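Local coordinates for protein NDP-rhamnosyltransferase (Saccharopolyspora spinosa, PDB 3TSA) that is a glycosyltransferase of the GT-B fold, its chain built as two Rossmann-like domains that face each other across a cleft, at residues A[14-18]-A[140-144]; A[143-147]-A[316-321]. One frame throughout, in Å; residues are numbered along the deposited sequence.

Both contacts are buried and lie near the centre of the folded chain, their centres about 12 Å apart, and both use the loop that leaves strand 138-141. Contact 1 stays within the N-terminal Rossmann-like domain, setting helix 12-16 and the residues after it against that strand and loop. Contact 2 goes from the same loop to the other domain, at the beginning of helix 318-327. Trp-143 belongs to both: its ring face serves contact 1 and its indole N-H contact 2. Rings, a thioether and a methyl group dominate contact 1, with one water link, weak at its histidine end, whereas contact 2 has a direct hydrogen bond and a water bridge, both ending on one aspartate oxygen.

Contact 1: residues A[14-18]-A[140-144]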
loop_
_atom_site.group_PDB
_atom_site.type_symbol
_atom_site.label_atom_id
_atom_site.label_comp_id
_atom_site.label_asym_id
_atom_site.label_seq_id
_atom_site.Cartn_x
_atom_site.Cartn_y
_atom_site.Cartn_z
ATOM N N HIS A 14 7.052 -5.431 -12.812
ATOM C CA HIS A 14 7.636 -6.543 -12.028
ATOM C C HIS A 14 7.518 -6.251 -10.523
ATOM O O HIS A 14 7.391 -7.208 -9.741
ATOM C CB HIS A 14 9.088 -6.719 -12.343
ATOM C CG HIS A 14 9.333 -7.208 -13.747
ATOM N ND1 HIS A 14 10.256 -8.175 -14.044
ATOM C CD2 HIS A 14 8.814 -6.795 -14.941
ATOM C CE1 HIS A 14 10.293 -8.347 -15.368
ATOM N NE2 HIS A 14 9.424 -7.526 -15.927
ATOM N N LEU A 15 7.640 -4.969 -10.149
ATOM C CA LEU A 15 7.444 -4.586 -8.731
ATOM C C LEU A 15 5.939 -4.668 -8.368
ATOM O O LEU A 15 5.549 -5.229 -7.318
ATOM C CB LEU A 15 8.009 -3.180 -8.418
ATOM C CG LEU A 15 7.668 -2.708 -6.997
ATOM C CD1 LEU A 15 8.109 -3.693 -5.919
ATOM C CD2 LEU A 15 8.428 -1.356 -6.759
ATOM N N MET A 16 5.084 -4.175 -9.277
ATOM C CA MET A 16 3.652 -4.278 -8.995
ATOM C C MET A 16 3.187 -5.707 -8.757
ATOM O O MET A 16 2.288 -5.927 -7.943
ATOM C CB MET A 16 2.835 -3.612 -10.121
ATOM C CG MET A 16 2.808 -2.029 -9.950
ATOM S SD MET A 16 2.278 -1.341 -11.510
ATOM C CE MET A 16 0.539 -1.368 -11.139
ATOM N N ALA A 17 3.781 -6.671 -9.486
ATOM C CA ALA A 17 3.450 -8.091 -9.328
ATOM C C ALA A 17 3.769 -8.562 -7.881
ATOM O O ALA A 17 3.201 -9.509 -7.457
ATOM C CB ALA A 17 4.270 -8.951 -10.305
ATOM N N MET A 18 4.651 -7.839 -7.159
ATOM C CA MET A 18 5.034 -8.254 -5.797
ATOM C C MET A 18 4.297 -7.458 -4.740
ATOM O O MET A 18 4.468 -7.711 -3.555
ATOM C CB MET A 18 6.518 -8.028 -5.588
ATOM C CG MET A 18 7.282 -8.939 -6.576
ATOM S SD MET A 18 8.982 -9.193 -6.115
ATOM C CE MET A 18 9.428 -7.660 -6.578
ATOM N N LEU A 140 12.779 -16.482 -5.088
ATOM C CA LEU A 140 12.600 -15.834 -6.380
ATOM C C LEU A 140 11.084 -15.595 -6.597
ATOM O O LEU A 140 10.236 -16.381 -6.155
ATOM C CB LEU A 140 13.151 -16.710 -7.565
ATOM C CG LEU A 140 14.668 -16.675 -7.755
ATOM C CD1 LEU A 140 14.979 -17.265 -9.169
ATOM C CD2 LEU A 140 15.253 -15.261 -7.563
ATOM N N HIS A 141 10.758 -14.510 -7.299
ATOM C CA HIS A 141 9.350 -14.202 -7.638
ATOM C C HIS A 141 9.136 -13.999 -9.138
ATOM O O HIS A 141 9.688 -13.063 -9.724
ATOM C CB HIS A 141 8.933 -12.919 -6.884
ATOM C CG HIS A 141 7.456 -12.705 -6.850
ATOM N ND1 HIS A 141 6.782 -12.149 -7.913
ATOM C CD2 HIS A 141 6.518 -12.995 -5.911
ATOM C CE1 HIS A 141 5.488 -12.100 -7.630
ATOM N NE2 HIS A 141 5.294 -12.620 -6.435
ATOM N N ARG A 142 8.302 -14.836 -9.751
ATOM C CA ARG A 142 7.909 -14.643 -11.129
ATOM C C ARG A 142 6.841 -13.575 -11.200
ATOM O O ARG A 142 5.938 -13.522 -10.354
ATOM C CB ARG A 142 7.320 -15.944 -11.676
ATOM C CG ARG A 142 8.451 -16.925 -11.917
ATOM C CD ARG A 142 7.912 -18.314 -12.288
ATOM N NE ARG A 142 9.105 -19.136 -12.698
ATOM C CZ ARG A 142 9.144 -20.467 -12.485
ATOM N NH1 ARG A 142 8.055 -21.132 -11.986
ATOM N NH2 ARG A 142 10.281 -21.145 -12.777
ATOM N N TRP A 143 6.923 -12.750 -12.244
ATOM C CA TRP A 143 5.788 -11.818 -12.480
ATOM C C TRP A 143 4.669 -12.475 -13.290
ATOM O O TRP A 143 3.515 -11.987 -13.318
ATOM C CB TRP A 143 6.302 -10.535 -13.137
ATOM C CG TRP A 143 6.801 -10.861 -14.525
ATOM C CD1 TRP A 143 6.042 -10.944 -15.646
ATOM C CD2 TRP A 143 8.087 -11.321 -14.864
ATOM N NE1 TRP A 143 6.798 -11.372 -16.705
ATOM C CE2 TRP A 143 8.067 -11.612 -16.263
ATOM C CE3 TRP A 143 9.291 -11.456 -14.155
ATOM C CZ2 TRP A 143 9.177 -12.064 -16.951
ATOM C CZ3 TRP A 143 10.415 -11.909 -14.837
ATOM C CH2 TRP A 143 10.346 -12.213 -16.245
ATOM N N GLY A 144 4.982 -13.586 -13.951
ATOM C CA GLY A 144 3.986 -14.237 -14.801
ATOM C C GLY A 144 4.637 -15.369 -15.616
ATOM O O GLY A 144 5.302 -16.207 -15.048
HETATM O O HOH W 1 8.227 -9.967 -10.036
#
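His-14 lies against the indole of Trp-143 where, in the N-terminal Rossmann-like domain, helix 12-16 packs beside the C-terminal end of strand 138-141. Among the aromatic contacts, this pair is neither a true stack nor edge-to-face: the imidazole and the six-membered ring have centroids 4.2 Å apart and planes inclined by 32°. Both side chains extend in the same direction, with His-14 ND1 3.4 Å from Trp-143 CE3 and His-14 CE1 over the indole face toward its rim. His-14 ND1 also hydrogen-bonds Asp-121 at the end of the neighbouring strand, which should limit rotation of the imidazole.

A second ring contact joins Met-18 to His-141, whose side chains pass one another head to tail. His-141 CG lies anti to the backbone N (chi1 -165°), which carries the ring toward Met-18, and chi2 of -81° turns one face to it. Met-18 CG makes a CH-pi contact 3.7 Å from the centroid of the His-141 ring, while SD approaches obliquely. Leu-119 of strand 117-121 touches both side chains.

The apolar contact is Ala-17 CB against Trp-143 CB, 3.8 Å apart.

Water supplies the polar link: one molecule donates to His-14 O at 2.9 Å and makes a weak, 3.4 Å bond to His-141 ND1.

Contact 2: residues A[143-147]-A[316-321]; sequences WGVDP and FDQFDY
At the junction between the two domains, the loop after strand 138-141 meets the start of helix 318-327, and Asp-317, just ahead of that helix, carries the polar part. Trp-143 NE1 donates to Asp-317 OD2 at 3.0 Å with an N-H...O angle of 167°. The acceptor lies almost in the indole plane, yet the N-H comes down on OD2 from above the carboxylate, 68° out of its plane; ring and carboxylate are nearly perpendicular. Asp-317 CG sits between the backbone N and the carbonyl carbon (chi1 55°), which brings the carboxylate to the indole edge. A water gives OD2 a second grip, donating to it at 2.6 Å and accepting from Val-145 N at 2.8 Å. The same oxygen therefore ties both an indole and a backbone amide of the loop to the helix start.

In this GT-B architecture the loop belongs to the N-terminal Rossmann-like domain and helix 318-327 to the C-terminal one. The apolar half of the contact is led by Val-145, whose two methyls divide the work: CG1 touches Asp-320 CB at 3.7 Å, and CG2 reaches Tyr-321 CB and the edge of its ring. Beyond, the tyrosine hydroxyl is hydrogen-bonded to Gln-309 and Thr-303. Pro-147 leans its ring on the aspartate stem, CG lying 3.7 Å from Asp-317 CB, and Trp-88 of helix 82-113 also touches this proline.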
loop_
_atom_site.group_PDB
_atom_site.type_symbol
_atom_site.label_atom_id
_atom_site.label_comp_id
_atom_site.label_asym_id
_atom_site.label_seq_id
_atom_site.Cartn_x
_atom_site.Cartn_y
_atom_site.Cartn_z
ATOM N N TRP A 143 6.923 -12.750 -12.244
ATOM C CA TRP A 143 5.788 -11.818 -12.480
ATOM C C TRP A 143 4.669 -12.475 -13.290
ATOM O O TRP A 143 3.515 -11.987 -13.318
ATOM C CB TRP A 143 6.302 -10.535 -13.137
ATOM C CG TRP A 143 6.801 -10.861 -14.525
ATOM C CD1 TRP A 143 6.042 -10.944 -15.646
ATOM C CD2 TRP A 143 8.087 -11.321 -14.864
ATOM N NE1 TRP A 143 6.798 -11.372 -16.705
ATOM C CE2 TRP A 143 8.067 -11.612 -16.263
ATOM C CE3 TRP A 143 9.291 -11.456 -14.155
ATOM C CZ2 TRP A 143 9.177 -12.064 -16.951
ATOM C CZ3 TRP A 143 10.415 -11.909 -14.837
ATOM C CH2 TRP A 143 10.346 -12.213 -16.245
ATOM N N GLY A 144 4.982 -13.586 -13.951
ATOM C CA GLY A 144 3.986 -14.237 -14.801
ATOM C C GLY A 144 4.637 -15.369 -15.616
ATOM O O GLY A 144 5.302 -16.207 -15.048
ATOM N N VAL A 145 4.414 -15.374 -16.931
ATOM C CA VAL A 145 5.074 -16.367 -17.813
ATOM C C VAL A 145 6.587 -16.113 -17.737
ATOM O O VAL A 145 7.033 -14.939 -17.723
ATOM C CB VAL A 145 4.550 -16.253 -19.254
ATOM C CG1 VAL A 145 5.335 -17.192 -20.170
ATOM C CG2 VAL A 145 3.067 -16.631 -19.285
ATOM N N ASP A 146 7.347 -17.180 -17.556
ATOM C CA ASP A 146 8.817 -17.046 -17.254
ATOM C C ASP A 146 9.546 -17.763 -18.382
ATOM O O ASP A 146 9.630 -18.988 -18.368
ATOM C CB ASP A 146 9.108 -17.729 -15.891
ATOM C CG ASP A 146 10.610 -17.680 -15.515
ATOM O OD1 ASP A 146 11.452 -17.190 -16.331
ATOM O OD2 ASP A 146 10.941 -18.094 -14.403
ATOM N N PRO A 147 10.109 -17.001 -19.382
ATOM C CA PRO A 147 10.847 -17.635 -20.488
ATOM C C PRO A 147 12.349 -17.580 -20.268
ATOM O O PRO A 147 13.107 -17.530 -21.234
ATOM C CB PRO A 147 10.489 -16.761 -21.700
ATOM C CG PRO A 147 9.785 -15.615 -21.208
ATOM C CD PRO A 147 9.801 -15.592 -19.664
ATOM N N PHE A 316 9.730 -9.686 -24.748
ATOM C CA PHE A 316 9.919 -10.563 -23.562
ATOM C C PHE A 316 8.992 -11.773 -23.515
ATOM O O PHE A 316 9.050 -12.600 -24.435
ATOM C CB PHE A 316 9.985 -9.725 -22.288
ATOM C CG PHE A 316 11.171 -8.813 -22.289
ATOM C CD1 PHE A 316 12.483 -9.347 -22.273
ATOM C CD2 PHE A 316 11.013 -7.429 -22.501
ATOM C CE1 PHE A 316 13.643 -8.498 -22.375
ATOM C CE2 PHE A 316 12.164 -6.563 -22.621
ATOM C CZ PHE A 316 13.480 -7.122 -22.541
ATOM N N ASP A 317 8.149 -11.870 -22.474
ATOM C CA ASP A 317 7.304 -13.046 -22.243
ATOM C C ASP A 317 5.988 -12.936 -22.938
ATOM O O ASP A 317 5.168 -13.888 -22.880
ATOM C CB ASP A 317 7.021 -13.137 -20.695
ATOM C CG ASP A 317 6.422 -11.881 -20.149
ATOM O OD1 ASP A 317 6.872 -10.772 -20.491
ATOM O OD2 ASP A 317 5.508 -11.974 -19.304
ATOM N N GLN A 318 5.781 -11.848 -23.706
ATOM C CA GLN A 318 4.409 -11.571 -24.219
ATOM C C GLN A 318 3.922 -12.535 -25.295
ATOM O O GLN A 318 2.719 -12.846 -25.345
ATOM C CB GLN A 318 4.231 -10.108 -24.713
ATOM C CG GLN A 318 4.429 -9.136 -23.516
ATOM C CD GLN A 318 4.543 -7.733 -23.942
ATOM O OE1 GLN A 318 4.773 -7.462 -25.129
ATOM N NE2 GLN A 318 4.408 -6.801 -22.965
ATOM N N PHE A 319 4.825 -13.010 -26.161
ATOM C CA PHE A 319 4.480 -14.026 -27.177
ATOM C C PHE A 319 4.041 -15.321 -26.614
ATOM O O PHE A 319 3.095 -15.888 -27.093
ATOM C CB PHE A 319 5.716 -14.228 -28.140
ATOM C CG PHE A 319 6.038 -12.921 -28.833
ATOM C CD1 PHE A 319 5.284 -12.565 -29.963
ATOM C CD2 PHE A 319 7.002 -12.046 -28.300
ATOM C CE1 PHE A 319 5.500 -11.257 -30.600
ATOM C CE2 PHE A 319 7.221 -10.757 -28.923
ATOM C CZ PHE A 319 6.434 -10.370 -30.015
ATOM N N ASP A 320 4.774 -15.824 -25.599
ATOM C CA ASP A 320 4.372 -17.029 -24.879
ATOM C C ASP A 320 3.018 -16.878 -24.237
ATOM O O ASP A 320 2.157 -17.740 -24.460
ATOM C CB ASP A 320 5.454 -17.348 -23.828
ATOM C CG ASP A 320 6.729 -17.844 -24.506
ATOM O OD1 ASP A 320 6.703 -19.036 -24.912
ATOM O OD2 ASP A 320 7.678 -17.086 -24.637
ATOM N N TYR A 321 2.797 -15.786 -23.486
ATOM C CA TYR A 321 1.479 -15.633 -22.867
ATOM C C TYR A 321 0.408 -15.577 -23.947
ATOM O O TYR A 321 -0.615 -16.224 -23.838
ATOM C CB TYR A 321 1.392 -14.334 -22.091
ATOM C CG TYR A 321 0.057 -14.118 -21.538
ATOM C CD1 TYR A 321 -0.342 -14.801 -20.398
ATOM C CD2 TYR A 321 -0.823 -13.211 -22.136
ATOM C CE1 TYR A 321 -1.667 -14.615 -19.856
ATOM C CE2 TYR A 321 -2.123 -13.001 -21.634
ATOM C CZ TYR A 321 -2.519 -13.713 -20.502
ATOM O OH TYR A 321 -3.753 -13.532 -19.933
HETATM O O HOH W 2 3.445 -13.018 -18.201
#